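Local coordinates for N-acetylmuramoyl-L-alanine amidase amiD (Escherichia coli, PDB 3D2Y), which is a zinc amidase of the outer membrane that cleaves the bond between N-acetylmuramoyl groups and L-amino acids in cell-wall glycopeptides, at residues 147-151 with 152-156; 164-168 with 169-173; 201-204 with 205-209; 248-251 with 252-256. All coordinates share one frame; numbering follows the deposited sequence.

Interaction 1 (147-151 with 152-156); sequences NVVAH and ADIAP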
loop_
_atom_site.group_PDB
_atom_site.type_symbol
_atom_site.label_atom_id
_atom_site.label_comp_id
_atom_site.label_asym_id
_atom_site.label_seq_id
_atom_site.Cartn_x
_atom_site.Cartn_y
_atom_site.Cartn_z
ATOM N N ASN A 147 -3.777 -3.546 5.450
ATOM C CA ASN A 147 -3.896 -2.134 5.114
ATOM C C ASN A 147 -2.539 -1.444 4.907
ATOM O O ASN A 147 -2.437 -0.217 4.868
ATOM C CB ASN A 147 -4.802 -1.458 6.160
ATOM C CG ASN A 147 -6.240 -1.939 6.049
ATOM O OD1 ASN A 147 -6.724 -2.183 4.962
ATOM N ND2 ASN A 147 -6.917 -2.087 7.177
ATOM N N VAL A 148 -1.488 -2.247 4.735
ATOM C CA VAL A 148 -0.226 -1.731 4.183
ATOM C C VAL A 148 -0.234 -2.066 2.672
ATOM O O VAL A 148 -0.174 -3.227 2.293
ATOM C CB VAL A 148 1.014 -2.392 4.884
ATOM C CG1 VAL A 148 2.278 -1.706 4.404
ATOM C CG2 VAL A 148 0.861 -2.314 6.410
ATOM N N VAL A 149 -0.364 -1.061 1.815
ATOM C CA VAL A 149 -0.746 -1.330 0.423
ATOM C C VAL A 149 0.132 -0.564 -0.518
ATOM O O VAL A 149 0.821 0.420 -0.130
ATOM C CB VAL A 149 -2.228 -0.927 0.121
ATOM C CG1 VAL A 149 -3.227 -1.840 0.905
ATOM C CG2 VAL A 149 -2.462 0.613 0.446
ATOM N N ALA A 150 0.106 -1.043 -1.748
ATOM C CA ALA A 150 0.666 -0.343 -2.881
ATOM C C ALA A 150 -0.324 0.700 -3.348
ATOM O O ALA A 150 -1.527 0.522 -3.265
ATOM C CB ALA A 150 0.905 -1.348 -4.042
ATOM N N HIS A 151 0.195 1.786 -3.896
ATOM C CA HIS A 151 -0.690 2.721 -4.594
ATOM C C HIS A 151 -1.490 1.989 -5.702
ATOM O O HIS A 151 -2.671 2.291 -5.972
ATOM C CB HIS A 151 0.180 3.749 -5.234
ATOM C CG HIS A 151 -0.541 4.997 -5.670
ATOM N ND1 HIS A 151 0.071 5.964 -6.440
ATOM C CD2 HIS A 151 -1.788 5.455 -5.420
ATOM C CE1 HIS A 151 -0.763 6.971 -6.632
ATOM N NE2 HIS A 151 -1.904 6.673 -6.041
ATOM N N ALA A 152 -0.825 1.045 -6.385
ATOM C CA ALA A 152 -1.512 0.295 -7.476
ATOM C C ALA A 152 -2.682 -0.462 -6.901
ATOM O O ALA A 152 -3.681 -0.700 -7.598
ATOM C CB ALA A 152 -0.526 -0.685 -8.179
ATOM N N ASP A 153 -2.574 -0.871 -5.632
ATOM C CA ASP A 153 -3.658 -1.630 -5.008
ATOM C C ASP A 153 -4.912 -0.755 -4.905
ATOM O O ASP A 153 -6.043 -1.271 -4.984
ATOM C CB ASP A 153 -3.274 -2.122 -3.614
ATOM C CG ASP A 153 -2.148 -3.175 -3.630
ATOM O OD1 ASP A 153 -1.989 -3.908 -4.629
ATOM O OD2 ASP A 153 -1.425 -3.273 -2.618
ATOM N N ILE A 154 -4.726 0.554 -4.683
ATOM C CA ILE A 154 -5.873 1.416 -4.343
ATOM C C ILE A 154 -6.349 2.212 -5.549
ATOM O O ILE A 154 -7.447 2.779 -5.526
ATOM C CB ILE A 154 -5.605 2.348 -3.141
ATOM C CG1 ILE A 154 -4.590 3.449 -3.488
ATOM C CG2 ILE A 154 -5.233 1.535 -1.933
ATOM C CD1 ILE A 154 -4.215 4.294 -2.243
ATOM N N ALA A 155 -5.516 2.250 -6.591
ATOM C CA ALA A 155 -5.871 2.849 -7.894
ATOM C C ALA A 155 -5.344 2.014 -9.077
ATOM O O ALA A 155 -4.465 2.503 -9.837
ATOM C CB ALA A 155 -5.252 4.262 -8.002
ATOM N N PRO A 156 -5.805 0.769 -9.212
ATOM C CA PRO A 156 -5.198 -0.178 -10.176
ATOM C C PRO A 156 -5.264 0.243 -11.631
ATOM O O PRO A 156 -4.392 -0.162 -12.413
ATOM C CB PRO A 156 -5.951 -1.500 -9.932
ATOM C CG PRO A 156 -7.146 -1.109 -9.162
ATOM C CD PRO A 156 -6.844 0.111 -8.397
#

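Interaction 2 (164-168 with 169-173); sequences PLFPW and QQLAQ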
loop_
_atom_site.group_PDB
_atom_site.type_symbol
_atom_site.label_atom_id
_atom_site.label_comp_id
_atom_site.label_asym_id
_atom_site.label_seq_id
_atom_site.Cartn_x
_atom_site.Cartn_y
_atom_site.Cartn_z
ATOM N N PRO A 164 6.500 -4.527 -9.158
ATOM C CA PRO A 164 6.750 -5.945 -8.892
ATOM C C PRO A 164 8.147 -6.241 -8.293
ATOM O O PRO A 164 8.394 -7.375 -7.849
ATOM C CB PRO A 164 6.552 -6.574 -10.265
ATOM C CG PRO A 164 7.092 -5.481 -11.208
ATOM C CD PRO A 164 6.502 -4.215 -10.592
ATOM N N LEU A 165 9.049 -5.247 -8.264
ATOM C CA LEU A 165 10.384 -5.430 -7.652
ATOM C C LEU A 165 10.393 -4.986 -6.176
ATOM O O LEU A 165 11.372 -5.205 -5.445
ATOM C CB LEU A 165 11.476 -4.739 -8.477
ATOM C CG LEU A 165 11.765 -5.390 -9.859
ATOM C CD1 LEU A 165 12.941 -4.754 -10.485
ATOM C CD2 LEU A 165 12.035 -6.889 -9.751
ATOM N N PHE A 166 9.290 -4.400 -5.739
ATOM C CA PHE A 166 9.133 -4.030 -4.329
ATOM C C PHE A 166 9.048 -5.270 -3.426
ATOM O O PHE A 166 8.203 -6.131 -3.669
ATOM C CB PHE A 166 7.932 -3.088 -4.065
ATOM C CG PHE A 166 7.942 -2.539 -2.675
ATOM C CD1 PHE A 166 7.111 -3.073 -1.692
ATOM C CD2 PHE A 166 8.865 -1.549 -2.323
ATOM C CE1 PHE A 166 7.193 -2.574 -0.348
ATOM C CE2 PHE A 166 8.952 -1.065 -1.038
ATOM C CZ PHE A 166 8.092 -1.574 -0.041
ATOM N N PRO A 167 9.929 -5.362 -2.388
ATOM C CA PRO A 167 10.039 -6.605 -1.603
ATOM C C PRO A 167 8.985 -6.808 -0.486
ATOM O O PRO A 167 9.318 -6.754 0.697
ATOM C CB PRO A 167 11.484 -6.529 -1.057
ATOM C CG PRO A 167 11.736 -5.038 -0.884
ATOM C CD PRO A 167 10.901 -4.332 -1.944
ATOM N N TRP A 168 7.719 -7.027 -0.883
ATOM C CA TRP A 168 6.597 -7.200 0.066
ATOM C C TRP A 168 6.793 -8.360 1.049
ATOM O O TRP A 168 6.527 -8.207 2.256
ATOM C CB TRP A 168 5.279 -7.372 -0.679
ATOM C CG TRP A 168 4.780 -6.110 -1.331
ATOM C CD1 TRP A 168 4.813 -5.810 -2.655
ATOM C CD2 TRP A 168 4.247 -4.942 -0.665
ATOM N NE1 TRP A 168 4.280 -4.542 -2.886
ATOM C CE2 TRP A 168 3.904 -3.996 -1.684
ATOM C CE3 TRP A 168 3.991 -4.618 0.678
ATOM C CZ2 TRP A 168 3.340 -2.741 -1.402
ATOM C CZ3 TRP A 168 3.407 -3.366 0.971
ATOM C CH2 TRP A 168 3.095 -2.437 -0.083
ATOM N N GLN A 169 7.244 -9.511 0.530
ATOM C CA GLN A 169 7.490 -10.694 1.374
ATOM C C GLN A 169 8.574 -10.434 2.441
ATOM O O GLN A 169 8.394 -10.792 3.602
ATOM C CB GLN A 169 7.848 -11.937 0.545
ATOM C CG GLN A 169 7.455 -13.222 1.276
ATOM C CD GLN A 169 7.924 -14.490 0.599
ATOM O OE1 GLN A 169 8.199 -14.522 -0.605
ATOM N NE2 GLN A 169 7.987 -15.562 1.375
ATOM N N GLN A 170 9.679 -9.806 2.048
ATOM C CA GLN A 170 10.696 -9.376 3.003
ATOM C C GLN A 170 10.119 -8.500 4.126
ATOM O O GLN A 170 10.495 -8.635 5.298
ATOM C CB GLN A 170 11.794 -8.592 2.296
ATOM C CG GLN A 170 12.937 -8.320 3.199
ATOM C CD GLN A 170 13.942 -7.357 2.654
ATOM O OE1 GLN A 170 14.656 -6.724 3.427
ATOM N NE2 GLN A 170 13.999 -7.210 1.335
ATOM N N LEU A 171 9.231 -7.581 3.764
ATOM C CA LEU A 171 8.646 -6.680 4.748
ATOM C C LEU A 171 7.709 -7.460 5.641
ATOM O O LEU A 171 7.630 -7.166 6.837
ATOM C CB LEU A 171 7.847 -5.551 4.091
ATOM C CG LEU A 171 8.597 -4.367 3.496
ATOM C CD1 LEU A 171 7.699 -3.138 3.532
ATOM C CD2 LEU A 171 9.814 -4.151 4.307
ATOM N N ALA A 172 6.992 -8.438 5.067
ATOM C CA ALA A 172 6.014 -9.207 5.806
ATOM C C ALA A 172 6.692 -10.033 6.882
ATOM O O ALA A 172 6.142 -10.230 7.965
ATOM C CB ALA A 172 5.188 -10.099 4.866
ATOM N N GLN A 173 7.898 -10.503 6.578
ATOM C CA GLN A 173 8.713 -11.250 7.545
ATOM C C GLN A 173 9.202 -10.386 8.713
ATOM O O GLN A 173 9.545 -10.921 9.776
ATOM C CB GLN A 173 9.863 -11.947 6.832
ATOM C CG GLN A 173 9.361 -13.072 5.922
ATOM C CD GLN A 173 10.407 -13.566 4.946
ATOM O OE1 GLN A 173 11.497 -13.002 4.843
ATOM N NE2 GLN A 173 10.081 -14.636 4.224
#

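Interaction 3 (201-204 with 205-209); sequences ASLL and ELLAR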
loop_
_atom_site.group_PDB
_atom_site.type_symbol
_atom_site.label_atom_id
_atom_site.label_comp_id
_atom_site.label_asym_id
_atom_site.label_seq_id
_atom_site.Cartn_x
_atom_site.Cartn_y
_atom_site.Cartn_z
ATOM N N ALA A 201 -14.104 -13.947 -13.791
ATOM C CA ALA A 201 -15.100 -13.347 -12.908
ATOM C C ALA A 201 -14.945 -13.782 -11.432
ATOM O O ALA A 201 -15.077 -12.971 -10.508
ATOM C CB ALA A 201 -16.482 -13.624 -13.415
ATOM N N SER A 202 -14.677 -15.067 -11.234
ATOM C CA SER A 202 -14.555 -15.660 -9.909
ATOM C C SER A 202 -13.348 -15.056 -9.203
ATOM O O SER A 202 -13.427 -14.724 -8.041
ATOM C CB SER A 202 -14.363 -17.187 -10.034
ATOM O OG SER A 202 -15.546 -17.812 -10.494
ATOM N N LEU A 203 -12.236 -14.937 -9.910
ATOM C CA LEU A 203 -11.061 -14.278 -9.331
ATOM C C LEU A 203 -11.346 -12.816 -8.951
ATOM O O LEU A 203 -10.973 -12.358 -7.852
ATOM C CB LEU A 203 -9.827 -14.439 -10.247
ATOM C CG LEU A 203 -8.541 -13.761 -9.737
ATOM C CD1 LEU A 203 -8.049 -14.255 -8.329
ATOM C CD2 LEU A 203 -7.398 -13.799 -10.762
ATOM N N LEU A 204 -12.000 -12.074 -9.834
ATOM C CA LEU A 204 -12.325 -10.668 -9.533
ATOM C C LEU A 204 -13.230 -10.460 -8.306
ATOM O O LEU A 204 -13.075 -9.485 -7.562
ATOM C CB LEU A 204 -12.897 -9.976 -10.741
ATOM C CG LEU A 204 -11.927 -9.838 -11.914
ATOM C CD1 LEU A 204 -12.771 -9.606 -13.126
ATOM C CD2 LEU A 204 -10.990 -8.698 -11.697
ATOM N N GLU A 205 -14.164 -11.372 -8.089
ATOM C CA GLU A 205 -14.944 -11.318 -6.880
ATOM C C GLU A 205 -14.049 -11.351 -5.646
ATOM O O GLU A 205 -14.199 -10.518 -4.753
ATOM C CB GLU A 205 -16.005 -12.427 -6.830
ATOM C CG GLU A 205 -16.721 -12.465 -5.478
ATOM C CD GLU A 205 -17.667 -13.646 -5.317
ATOM O OE1 GLU A 205 -18.174 -14.175 -6.336
ATOM O OE2 GLU A 205 -17.910 -14.041 -4.160
ATOM N N LEU A 206 -13.126 -12.313 -5.603
ATOM C CA LEU A 206 -12.205 -12.469 -4.489
ATOM C C LEU A 206 -11.356 -11.185 -4.296
ATOM O O LEU A 206 -11.160 -10.716 -3.183
ATOM C CB LEU A 206 -11.255 -13.664 -4.726
ATOM C CG LEU A 206 -11.937 -15.052 -4.785
ATOM C CD1 LEU A 206 -10.863 -16.086 -5.055
ATOM C CD2 LEU A 206 -12.714 -15.448 -3.513
ATOM N N LEU A 207 -10.849 -10.640 -5.395
ATOM C CA LEU A 207 -10.044 -9.425 -5.305
ATOM C C LEU A 207 -10.849 -8.244 -4.803
ATOM O O LEU A 207 -10.369 -7.476 -3.939
ATOM C CB LEU A 207 -9.369 -9.112 -6.654
ATOM C CG LEU A 207 -8.482 -10.246 -7.154
ATOM C CD1 LEU A 207 -7.716 -9.752 -8.405
ATOM C CD2 LEU A 207 -7.525 -10.771 -6.069
ATOM N N ALA A 208 -12.098 -8.143 -5.282
ATOM C CA ALA A 208 -13.023 -7.126 -4.809
ATOM C C ALA A 208 -13.148 -7.213 -3.303
ATOM O O ALA A 208 -13.059 -6.209 -2.603
ATOM C CB ALA A 208 -14.425 -7.291 -5.462
ATOM N N ARG A 209 -13.387 -8.424 -2.802
ATOM C CA ARG A 209 -13.631 -8.606 -1.385
ATOM C C ARG A 209 -12.387 -8.391 -0.534
ATOM O O ARG A 209 -12.507 -7.940 0.606
ATOM C CB ARG A 209 -14.223 -9.984 -1.087
ATOM C CG ARG A 209 -15.617 -10.276 -1.717
ATOM C CD ARG A 209 -16.802 -9.495 -1.111
ATOM N NE ARG A 209 -16.780 -8.066 -1.427
ATOM C CZ ARG A 209 -17.222 -7.504 -2.562
ATOM N NH1 ARG A 209 -17.782 -8.221 -3.526
ATOM N NH2 ARG A 209 -17.112 -6.198 -2.723
#

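Interaction 4 (248-251 with 252-256); sequences QAIA and EALLE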
loop_
_atom_site.group_PDB
_atom_site.type_symbol
_atom_site.label_atom_id
_atom_site.label_comp_id
_atom_site.label_asym_id
_atom_site.label_seq_id
_atom_site.Cartn_x
_atom_site.Cartn_y
_atom_site.Cartn_z
ATOM N N GLN A 248 -5.490 -17.116 -7.805
ATOM C CA GLN A 248 -6.681 -17.420 -7.059
ATOM C C GLN A 248 -6.374 -17.983 -5.654
ATOM O O GLN A 248 -6.990 -17.557 -4.676
ATOM C CB GLN A 248 -7.562 -18.407 -7.835
ATOM C CG GLN A 248 -8.794 -18.808 -7.065
ATOM C CD GLN A 248 -9.654 -19.851 -7.753
ATOM O OE1 GLN A 248 -9.158 -20.848 -8.285
ATOM N NE2 GLN A 248 -10.971 -19.635 -7.706
ATOM N N ALA A 249 -5.451 -18.941 -5.552
ATOM C CA ALA A 249 -5.118 -19.580 -4.265
ATOM C C ALA A 249 -4.551 -18.575 -3.265
ATOM O O ALA A 249 -4.851 -18.630 -2.067
ATOM C CB ALA A 249 -4.145 -20.719 -4.460
ATOM N N ILE A 250 -3.759 -17.642 -3.775
ATOM C CA ILE A 250 -3.177 -16.574 -2.955
ATOM C C ILE A 250 -4.275 -15.685 -2.396
ATOM O O ILE A 250 -4.300 -15.409 -1.176
ATOM C CB ILE A 250 -2.114 -15.799 -3.768
ATOM C CG1 ILE A 250 -0.866 -16.708 -3.954
ATOM C CG2 ILE A 250 -1.745 -14.462 -3.091
ATOM C CD1 ILE A 250 0.154 -16.151 -4.970
ATOM N N ALA A 251 -5.197 -15.278 -3.280
ATOM C CA ALA A 251 -6.355 -14.467 -2.917
ATOM C C ALA A 251 -7.184 -15.191 -1.866
ATOM O O ALA A 251 -7.594 -14.576 -0.885
ATOM C CB ALA A 251 -7.216 -14.171 -4.157
ATOM N N GLU A 252 -7.423 -16.492 -2.078
ATOM C CA GLU A 252 -8.180 -17.327 -1.145
ATOM C C GLU A 252 -7.526 -17.440 0.219
ATOM O O GLU A 252 -8.226 -17.365 1.255
ATOM C CB GLU A 252 -8.458 -18.716 -1.741
ATOM C CG GLU A 252 -9.523 -18.689 -2.865
ATOM C CD GLU A 252 -9.765 -20.049 -3.535
ATOM O OE1 GLU A 252 -8.786 -20.696 -3.976
ATOM O OE2 GLU A 252 -10.949 -20.475 -3.599
ATOM N N ALA A 253 -6.198 -17.627 0.219
ATOM C CA ALA A 253 -5.413 -17.684 1.460
ATOM C C ALA A 253 -5.320 -16.322 2.184
ATOM O O ALA A 253 -5.434 -16.269 3.427
ATOM C CB ALA A 253 -4.042 -18.251 1.211
ATOM N N LEU A 254 -5.101 -15.231 1.447
ATOM C CA LEU A 254 -5.282 -13.882 2.022
ATOM C C LEU A 254 -6.638 -13.599 2.680
ATOM O O LEU A 254 -6.696 -13.101 3.818
ATOM C CB LEU A 254 -5.001 -12.793 0.972
ATOM C CG LEU A 254 -3.525 -12.673 0.597
ATOM C CD1 LEU A 254 -3.449 -11.920 -0.717
ATOM C CD2 LEU A 254 -2.685 -12.017 1.715
ATOM N N LEU A 255 -7.722 -13.963 1.997
ATOM C CA LEU A 255 -9.044 -13.784 2.547
ATOM C C LEU A 255 -9.299 -14.620 3.821
ATOM O O LEU A 255 -9.882 -14.151 4.802
ATOM C CB LEU A 255 -10.116 -14.037 1.473
ATOM C CG LEU A 255 -10.288 -12.888 0.476
ATOM C CD1 LEU A 255 -11.036 -13.389 -0.787
ATOM C CD2 LEU A 255 -10.963 -11.651 1.119
ATOM N N GLU A 256 -8.853 -15.854 3.801
ATOM C CA GLU A 256 -8.904 -16.695 4.977
ATOM C C GLU A 256 -8.174 -16.108 6.206
ATOM O O GLU A 256 -8.690 -16.102 7.333
ATOM C CB GLU A 256 -8.343 -18.071 4.592
ATOM C CG GLU A 256 -8.249 -19.015 5.745
ATOM C CD GLU A 256 -7.750 -20.352 5.310
ATOM O OE1 GLU A 256 -8.586 -21.205 5.035
ATOM O OE2 GLU A 256 -6.513 -20.536 5.196
#

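Interaction 1 (147-151 with 152-156)
Asp153 reaches back over Ala150, and the turn between strand 148-150 and the short helix 151-154 is held largely by polar bonds. The side-chain bond runs from Ala150 N to Asp153 OD2, 2.8 Å long and fairly straight at 161°; the N-H approaches from above the carboxylate, 48° out of its plane. The carboxylate gets there because CG stands anti to the carbonyl carbon (chi1 -67°), which swings it toward the strand. It is buried, and its two oxygens have further partners: OD2 takes a bond from His233 ND1, and OD1 pairs with Tyr212 OH. Replaced by alanine, this position would probably leave Ala150 N and His233 without the acceptor they share and the strand-to-helix turn less firmly tied.

Backbone bonds close the turn. Ala150 O receives a weak bond from Asp153 N at 2.9 Å. His151 O takes two: Ala155 N at 2.9 Å, nearly along the C=O axis, and Ile154 N at 3.0 Å, from well above the carbonyl plane.

Apolar contacts complete the turn. The Ile154 and Val149 side chains cross at about a right angle, their CG2 methyls 3.8 Å apart, while Ile154 CG1 meets the edge of the His151 ring in its plane, 4.0 Å from CD2. That ring also packs edge-to-face with His35, and its NE2 bonds to Ala85 O, consistent with ND1 facing the metal alongside Asp161. His151, His35 and Asp161 are the catalytic zinc ligands, so this turn off the edge strand is part of the metal site of the PGRP-like amidase fold.

Interaction 2 (164-168 with 169-173)
Pro167 and Leu171 meet across the first turn of helix 168-173, where Pro167 is both the N-cap residue and the centre of an inverse gamma turn. Pro167 O accepts from Leu171 N at 3.2 Å, in the carbonyl plane, and Trp168 O takes the next bond, from Ala172 N at 2.9 Å. Beside this backbone pair, the Gln170 chain lies alongside the proline ring, pointing the same way, and its NE2 comes within 3.5 Å of Pro167 CB. Leu171 CD1 crosses to the Phe166 ring at 3.9 Å from CZ, meeting it obliquely; Phe166 CG stands anti to the backbone N (chi1 -170°), which carries the ring to that methyl.

The next shell fixes those groups. The gamma turn is closed by a bond from Trp168 N to Phe166 O, 3.0 Å long, and the Phe166 and Trp168 side chains lie together on this turn. Phe122 packs edge-to-face on Phe166, and Ile131 of helix 124-141 touches Leu171, while Ile127 of that helix lies against Pro167 and Gln170. On the Trp168 indole, His233 stacks. Inside the cluster, Pro167 CD sits over one face of the Phe166 ring, 3.4 Å above its plane and toward the rim, and Phe166 CD1 in turn lies 3.3 Å above the plane of the Trp168 ring.

Interaction 3 (201-204 with 205-209)
Helix 200-210 is a regular alpha-helix, and Leu203 meets Leu207 one turn on along its buried side. Leu203 CD1 and Leu207 CD2 come to 4.2 Å, a loose touch between branches whose side chains cross obliquely. The two start out differently: in Leu203 the CG is anti to the backbone N (chi1 179°), whereas in Leu207 it is anti to the carbonyl carbon (chi1 -58°). Leu207 thereby leans back over the preceding turn, its CG only 3.3 Å from Leu203 O, and carries CD2 toward the other leucine.

Under these side chains runs the i to i+4 ladder. Glu205 N bonds to Ala201 O at 3.0 Å, Leu207 N to Leu203 O at 3.0 Å and Ala208 N to Leu204 O at 2.8 Å. The rung from Leu206 N to Ser202 O is weak, stretched to 3.4 Å though nearly straight at 166°. Above that weaker rung Leu206 folds its CG to 3.6 Å from Ser202 O. Ser202 OG itself bonds to Asp199 OD1, just before the helix.

The leucines show where the helix is pressed into the protein. Leu203 and Leu204 both rest on Ile227 of helix 220-234, and Leu207 touches Phe230 of the same helix. Helix 245-258 also meets these leucines, with Leu206 on Leu255 and Leu207 on Ala251. Glu205 and Arg209, in contrast, are exposed to solvent. Mostly buried leucines on one side and charged residues on the outer one make this a typical amphipathic helix, set here within the C-terminal bundle.

Interaction 4 (248-251 with 252-256)
With CG of Gln248 anti to the backbone N (chi1 177°) and CG of Glu252 anti to the carbonyl carbon (chi1 -73°), two extended side chains one helical turn apart end up lying over each other. The amide and carboxylate planes are stacked, only 10° from parallel. Glu252 OE1 sits 3.6 Å from Gln248 CG, and Glu252 OE2 is 4.2 Å from Gln248 NE2; the amide's polar partner lies elsewhere, Gln248 OE1 accepting from Arg192 NH1. A leucine in place of Glu252 would probably leave one face of the Gln248 amide without its flat neighbour, with the bond from Arg192 as its remaining hold.

Farther round the helix, Ile250 CG2 and Leu254 CD1 lie 3.9 Å apart, the two chains side by side and pointing the same way, against Phe230 of helix 220-234. Beneath them Leu254 N bonds to Ile250 O at a short 2.7 Å, almost straight. Glu252 N to Gln248 O, at 2.8 Å, forms the backbone rung beneath the stacked pair.

Chemically, helix 245-258 divides: apolar Ile250 and Leu254 are buried, while the partly exposed Gln248 and Glu252 meet by flat, nearly parallel contact rather than by a bond to each other, with Arg192 holding the amide.

Overall arrangement
The four contacts follow one another along the chain, but they form two neighbourhoods. Interactions 1 and 2, with centres about 14 Å apart, belong to the catalytic half: interaction 1 leaves edge strand 148-150 of the mixed sheet, and the Trp168 indole of interaction 2 packs on it, CH2 lying 3.5 Å from Val149 C. Interactions 3 and 4, about 10 Å apart between centres, sit on helices 200-210 and 245-258, which meet directly, as where Leu207 CD2 comes 3.9 Å from Ala251 CB. Helix 220-234 joins the halves: its His233 serves interactions 1 and 2, and its Phe230 interactions 3 and 4, linking the helical bundle to the zinc-site region.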